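Local coordinates for protein 3-oxo-tetronate kinase (Haemophilus influenzae, PDB 1YZY) that catalyses the ATP-dependent phosphorylation of 3-oxo-tetronate to 3-oxo-tetronate 4-phosphate, at residues A[264-276]-A[293-307]. Residues are numbered along the deposited sequence; the frame is centred on the assembly and turned at random.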
loop_
_atom_site.group_PDB
_atom_site.type_symbol
_atom_site.label_atom_id
_atom_site.label_comp_id
_atom_site.label_asym_id
_atom_site.label_seq_id
_atom_site.Cartn_x
_atom_site.Cartn_y
_atom_site.Cartn_z
ATOM N N GLU A 264 -7.104 16.044 19.930
ATOM C CA GLU A 264 -7.836 16.492 21.102
ATOM C C GLU A 264 -7.675 15.507 22.269
ATOM O O GLU A 264 -7.781 15.890 23.440
ATOM C CB GLU A 264 -9.314 16.636 20.733
ATOM C CG GLU A 264 -9.985 17.898 21.245
ATOM C CD GLU A 264 -10.457 17.776 22.682
ATOM O OE1 GLU A 264 -11.588 17.286 22.891
ATOM O OE2 GLU A 264 -9.706 18.176 23.600
ATOM N N LYS A 265 -7.430 14.242 21.946
ATOM C CA LYS A 265 -7.269 13.204 22.958
ATOM C C LYS A 265 -5.808 13.071 23.401
ATOM O O LYS A 265 -5.524 12.705 24.551
ATOM C CB LYS A 265 -7.795 11.869 22.410
ATOM C CG LYS A 265 -8.546 10.996 23.418
ATOM C CD LYS A 265 -7.630 10.008 24.129
ATOM C CE LYS A 265 -8.438 9.015 24.962
ATOM N NZ LYS A 265 -7.596 7.907 25.504
ATOM N N TYR A 266 -4.889 13.382 22.489
ATOM C CA TYR A 266 -3.464 13.287 22.768
ATOM C C TYR A 266 -2.863 14.510 23.478
ATOM O O TYR A 266 -1.950 14.369 24.285
ATOM C CB TYR A 266 -2.694 13.001 21.477
ATOM C CG TYR A 266 -1.249 12.622 21.709
ATOM C CD1 TYR A 266 -0.920 11.523 22.501
ATOM C CD2 TYR A 266 -0.206 13.367 21.145
ATOM C CE1 TYR A 266 0.403 11.176 22.728
ATOM C CE2 TYR A 266 1.125 13.025 21.368
ATOM C CZ TYR A 266 1.414 11.931 22.159
ATOM O OH TYR A 266 2.709 11.580 22.392
ATOM N N ARG A 267 -3.344 15.708 23.155
ATOM C CA ARG A 267 -2.827 16.920 23.785
ATOM C C ARG A 267 -3.060 16.860 25.295
ATOM O O ARG A 267 -2.528 17.662 26.067
ATOM C CB ARG A 267 -3.508 18.155 23.203
ATOM C CG ARG A 267 -4.974 18.251 23.544
ATOM C CD ARG A 267 -5.451 19.680 23.465
ATOM N NE ARG A 267 -5.380 20.206 22.109
ATOM C CZ ARG A 267 -5.665 21.462 21.788
ATOM N NH1 ARG A 267 -6.033 22.323 22.727
ATOM N NH2 ARG A 267 -5.611 21.852 20.521
ATOM N N GLU A 268 -3.910 15.927 25.693
ATOM C CA GLU A 268 -4.254 15.696 27.084
ATOM C C GLU A 268 -3.160 14.839 27.732
ATOM O O GLU A 268 -2.935 14.913 28.942
ATOM C CB GLU A 268 -5.602 14.964 27.124
ATOM C CG GLU A 268 -6.081 14.504 28.488
ATOM C CD GLU A 268 -7.165 13.435 28.389
ATOM O OE1 GLU A 268 -8.110 13.605 27.587
ATOM O OE2 GLU A 268 -7.062 12.417 29.105
ATOM N N LYS A 269 -2.477 14.044 26.913
ATOM C CA LYS A 269 -1.429 13.137 27.377
ATOM C C LYS A 269 0.032 13.579 27.199
ATOM O O LYS A 269 0.916 13.053 27.890
ATOM C CB LYS A 269 -1.592 11.764 26.702
ATOM C CG LYS A 269 -2.887 11.017 27.007
ATOM C CD LYS A 269 -2.954 10.580 28.462
ATOM C CE LYS A 269 -4.120 9.635 28.701
ATOM N NZ LYS A 269 -5.426 10.229 28.311
ATOM N N ALA A 270 0.304 14.517 26.291
ATOM C CA ALA A 270 1.693 14.919 26.042
ATOM C C ALA A 270 1.953 16.382 25.652
ATOM O O ALA A 270 1.022 17.144 25.375
ATOM C CB ALA A 270 2.299 13.978 24.985
ATOM N N PRO A 271 3.237 16.800 25.649
ATOM C CA PRO A 271 3.598 18.177 25.283
ATOM C C PRO A 271 3.057 18.478 23.890
ATOM O O PRO A 271 3.283 17.712 22.958
ATOM C CB PRO A 271 5.125 18.130 25.260
ATOM C CG PRO A 271 5.443 17.101 26.278
ATOM C CD PRO A 271 4.449 16.022 25.966
ATOM N N HIS A 272 2.364 19.592 23.740
ATOM C CA HIS A 272 1.794 19.934 22.452
ATOM C C HIS A 272 2.008 21.395 22.104
ATOM O O HIS A 272 1.803 22.289 22.927
ATOM C CB HIS A 272 0.306 19.603 22.443
ATOM C CG HIS A 272 -0.424 20.105 23.650
ATOM N ND1 HIS A 272 -0.334 19.486 24.878
ATOM C CD2 HIS A 272 -1.240 21.170 23.823
ATOM C CE1 HIS A 272 -1.065 20.149 25.757
ATOM N NE2 HIS A 272 -1.626 21.175 25.143
ATOM N N PHE A 273 2.380 21.626 20.855
ATOM C CA PHE A 273 2.629 22.962 20.362
ATOM C C PHE A 273 1.837 23.113 19.077
ATOM O O PHE A 273 2.162 22.483 18.075
ATOM C CB PHE A 273 4.129 23.127 20.091
ATOM C CG PHE A 273 4.542 24.534 19.758
ATOM C CD1 PHE A 273 4.010 25.196 18.652
ATOM C CD2 PHE A 273 5.476 25.194 20.541
ATOM C CE1 PHE A 273 4.400 26.490 18.332
ATOM C CE2 PHE A 273 5.878 26.493 20.228
ATOM C CZ PHE A 273 5.337 27.140 19.122
ATOM N N GLN A 274 0.795 23.932 19.108
ATOM C CA GLN A 274 -0.012 24.149 17.917
ATOM C C GLN A 274 0.712 25.017 16.887
ATOM O O GLN A 274 1.105 26.148 17.181
ATOM C CB GLN A 274 -1.347 24.794 18.272
ATOM C CG GLN A 274 -2.192 25.075 17.047
ATOM C CD GLN A 274 -3.511 25.715 17.381
ATOM O OE1 GLN A 274 -3.792 26.022 18.540
ATOM N NE2 GLN A 274 -4.331 25.941 16.362
ATOM N N LEU A 275 0.879 24.481 15.684
ATOM C CA LEU A 275 1.543 25.196 14.607
ATOM C C LEU A 275 0.595 26.292 14.109
ATOM O O LEU A 275 -0.503 26.001 13.623
ATOM C CB LEU A 275 1.898 24.214 13.479
ATOM C CG LEU A 275 2.907 24.584 12.384
ATOM C CD1 LEU A 275 3.325 23.317 11.667
ATOM C CD2 LEU A 275 2.341 25.592 11.386
ATOM N N ASP A 276 1.002 27.548 14.282
ATOM C CA ASP A 276 0.211 28.700 13.858
ATOM C C ASP A 276 0.592 29.062 12.422
ATOM O O ASP A 276 1.765 29.302 12.134
ATOM C CB ASP A 276 0.477 29.881 14.802
ATOM C CG ASP A 276 -0.284 31.137 14.410
ATOM O OD1 ASP A 276 -1.526 31.074 14.283
ATOM O OD2 ASP A 276 0.364 32.189 14.237
ATOM N N TRP A 293 11.981 23.713 21.032
ATOM C CA TRP A 293 10.874 23.253 21.868
ATOM C C TRP A 293 10.753 21.713 21.843
ATOM O O TRP A 293 10.628 21.078 22.888
ATOM C CB TRP A 293 9.564 23.912 21.420
ATOM C CG TRP A 293 8.343 23.490 22.212
ATOM C CD1 TRP A 293 7.807 24.126 23.293
ATOM C CD2 TRP A 293 7.518 22.338 21.982
ATOM N NE1 TRP A 293 6.707 23.444 23.755
ATOM C CE2 TRP A 293 6.509 22.342 22.969
ATOM C CE3 TRP A 293 7.535 21.302 21.035
ATOM C CZ2 TRP A 293 5.526 21.348 23.041
ATOM C CZ3 TRP A 293 6.555 20.312 21.107
ATOM C CH2 TRP A 293 5.566 20.346 22.106
ATOM N N VAL A 294 10.785 21.118 20.656
ATOM C CA VAL A 294 10.686 19.660 20.533
ATOM C C VAL A 294 11.765 18.925 21.330
ATOM O O VAL A 294 11.455 18.056 22.139
ATOM C CB VAL A 294 10.781 19.194 19.047
ATOM C CG1 VAL A 294 10.906 17.676 18.971
ATOM C CG2 VAL A 294 9.565 19.657 18.272
ATOM N N ILE A 295 13.028 19.240 21.053
ATOM C CA ILE A 295 14.148 18.590 21.724
ATOM C C ILE A 295 14.186 18.810 23.238
ATOM O O ILE A 295 14.743 17.992 23.971
ATOM C CB ILE A 295 15.501 18.988 21.088
ATOM C CG1 ILE A 295 15.782 20.479 21.294
ATOM C CG2 ILE A 295 15.484 18.690 19.593
ATOM C CD1 ILE A 295 17.180 20.905 20.866
ATOM N N ALA A 296 13.597 19.908 23.701
ATOM C CA ALA A 296 13.560 20.218 25.126
ATOM C C ALA A 296 12.407 19.506 25.818
ATOM O O ALA A 296 12.255 19.581 27.044
ATOM C CB ALA A 296 13.448 21.714 25.335
ATOM N N ASN A 297 11.596 18.818 25.024
ATOM C CA ASN A 297 10.456 18.075 25.542
ATOM C C ASN A 297 10.504 16.635 25.053
ATOM O O ASN A 297 9.472 15.969 24.966
ATOM C CB ASN A 297 9.145 18.733 25.112
ATOM C CG ASN A 297 8.827 19.980 25.911
ATOM O OD1 ASN A 297 8.629 19.918 27.125
ATOM N ND2 ASN A 297 8.737 21.116 25.229
ATOM N N LEU A 298 11.705 16.160 24.729
ATOM C CA LEU A 298 11.897 14.793 24.252
ATOM C C LEU A 298 12.024 13.780 25.383
ATOM O O LEU A 298 12.237 12.591 25.140
ATOM C CB LEU A 298 13.139 14.697 23.365
ATOM C CG LEU A 298 13.024 15.125 21.907
ATOM C CD1 LEU A 298 14.353 14.880 21.222
ATOM C CD2 LEU A 298 11.917 14.346 21.207
ATOM N N ASP A 299 11.911 14.247 26.619
ATOM C CA ASP A 299 12.042 13.356 27.760
ATOM C C ASP A 299 10.757 13.041 28.515
ATOM O O ASP A 299 10.799 12.371 29.544
ATOM C CB ASP A 299 13.123 13.872 28.714
ATOM C CG ASP A 299 14.513 13.805 28.104
ATOM O OD1 ASP A 299 15.200 12.777 28.297
ATOM O OD2 ASP A 299 14.908 14.770 27.414
ATOM N N SER A 300 9.625 13.547 28.036
ATOM C CA SER A 300 8.349 13.254 28.682
ATOM C C SER A 300 7.991 11.790 28.399
ATOM O O SER A 300 8.647 11.128 27.586
ATOM C CB SER A 300 7.244 14.177 28.156
ATOM O OG SER A 300 7.013 15.265 29.041
ATOM N N GLU A 301 6.981 11.268 29.087
ATOM C CA GLU A 301 6.583 9.885 28.866
ATOM C C GLU A 301 6.121 9.671 27.429
ATOM O O GLU A 301 6.434 8.652 26.813
ATOM C CB GLU A 301 5.512 9.454 29.869
ATOM C CG GLU A 301 4.344 10.408 30.026
ATOM C CD GLU A 301 3.398 9.962 31.124
ATOM O OE1 GLU A 301 2.639 8.992 30.899
ATOM O OE2 GLU A 301 3.428 10.567 32.218
ATOM N N PHE A 302 5.386 10.641 26.895
ATOM C CA PHE A 302 4.909 10.564 25.519
ATOM C C PHE A 302 5.551 11.639 24.641
ATOM O O PHE A 302 5.753 12.778 25.075
ATOM C CB PHE A 302 3.381 10.655 25.473
ATOM C CG PHE A 302 2.685 9.402 25.949
ATOM C CD1 PHE A 302 3.019 8.155 25.410
ATOM C CD2 PHE A 302 1.703 9.466 26.941
ATOM C CE1 PHE A 302 2.387 6.991 25.851
ATOM C CE2 PHE A 302 1.064 8.306 27.390
ATOM C CZ PHE A 302 1.408 7.068 26.844
ATOM N N ALA A 303 5.916 11.248 23.425
ATOM C CA ALA A 303 6.551 12.139 22.462
ATOM C C ALA A 303 5.826 13.471 22.297
ATOM O O ALA A 303 4.593 13.534 22.340
ATOM C CB ALA A 303 6.669 11.449 21.131
ATOM N N PRO A 304 6.589 14.567 22.139
ATOM C CA PRO A 304 5.984 15.889 21.973
ATOM C C PRO A 304 5.306 16.015 20.603
ATOM O O PRO A 304 5.771 15.463 19.611
ATOM C CB PRO A 304 7.183 16.822 22.121
ATOM C CG PRO A 304 8.283 16.036 21.532
ATOM C CD PRO A 304 8.059 14.659 22.120
ATOM N N MET A 305 4.215 16.761 20.548
ATOM C CA MET A 305 3.492 16.918 19.301
ATOM C C MET A 305 3.305 18.371 18.853
ATOM O O MET A 305 2.800 19.254 19.555
ATOM C CB MET A 305 2.083 16.319 19.447
ATOM C CG MET A 305 1.084 16.783 18.384
ATOM S SD MET A 305 -0.518 15.978 18.479
ATOM C CE MET A 305 -1.271 16.772 19.906
ATOM N N VAL A 306 3.748 18.582 17.615
ATOM C CA VAL A 306 3.655 19.808 16.836
ATOM C C VAL A 306 2.525 19.555 15.842
ATOM O O VAL A 306 2.633 18.664 14.997
ATOM C CB VAL A 306 4.922 20.185 16.057
ATOM C CG1 VAL A 306 4.754 21.564 15.465
ATOM C CG2 VAL A 306 6.134 20.147 16.955
ATOM N N TYR A 307 1.457 20.340 15.918
ATOM C CA TYR A 307 0.317 20.112 15.042
ATOM C C TYR A 307 -0.323 21.316 14.373
ATOM O O TYR A 307 -0.395 22.400 14.947
ATOM C CB TYR A 307 -0.769 19.349 15.810
ATOM C CG TYR A 307 -1.367 20.113 16.976
ATOM C CD1 TYR A 307 -2.625 20.709 16.872
ATOM C CD2 TYR A 307 -0.667 20.253 18.180
ATOM C CE1 TYR A 307 -3.165 21.427 17.929
ATOM C CE2 TYR A 307 -1.197 20.962 19.240
ATOM C CZ TYR A 307 -2.444 21.550 19.109
ATOM O OH TYR A 307 -2.959 22.284 20.151
#
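Four backbone hydrogen bonds join Pro271 to Leu275 with Met305 to Tyr307. Met305 N donates to Pro271 O (2.8 Å), and Phe273 N to Met305 O (2.7 Å). Tyr307 N then bonds Phe273 O, and Leu275 N bonds Tyr307 O. This is a parallel strand pair, with His272 beside Met305, Phe273 beside Val306 and Gln274 beside Tyr307. Strand 272-274 is an outermost strand within this chain, in the nucleotide-binding C-terminal domain. On its other side strand 305-307 pairs with strand 248-252, through backbone bonds of Pro304 and Val306. Helix 286-295 lies in the connection between the two strands and packs on the Phe273 and Val306 face.

On that face Phe273 meets Trp293. Phe273 CB sits over the six-membered ring of Trp293, 3.6 Å from its centroid. With CG anti to the backbone N (chi1 -172°), the Phe273 ring turns its edge to the five-membered ring, planes at 74°. On the opposite face of the indole lies Asn297 ND2, which bonds Trp293 O. Pro271 CB touches CH2 of Trp293 (3.9 Å).

On the other face, Gln274 CA lies over the Tyr307 ring, 3.8 Å from its centroid, a CH-pi contact. Tyr307 OH lies over one face of the Arg267 guanidinium, where the angle is poor for a hydrogen bond. Met305 SD lies at the edge of Tyr266, 3.7 Å from CD2, a Met-aromatic contact. Beyond the strands, Ala270 CB packs on Phe302 CB (3.5 Å).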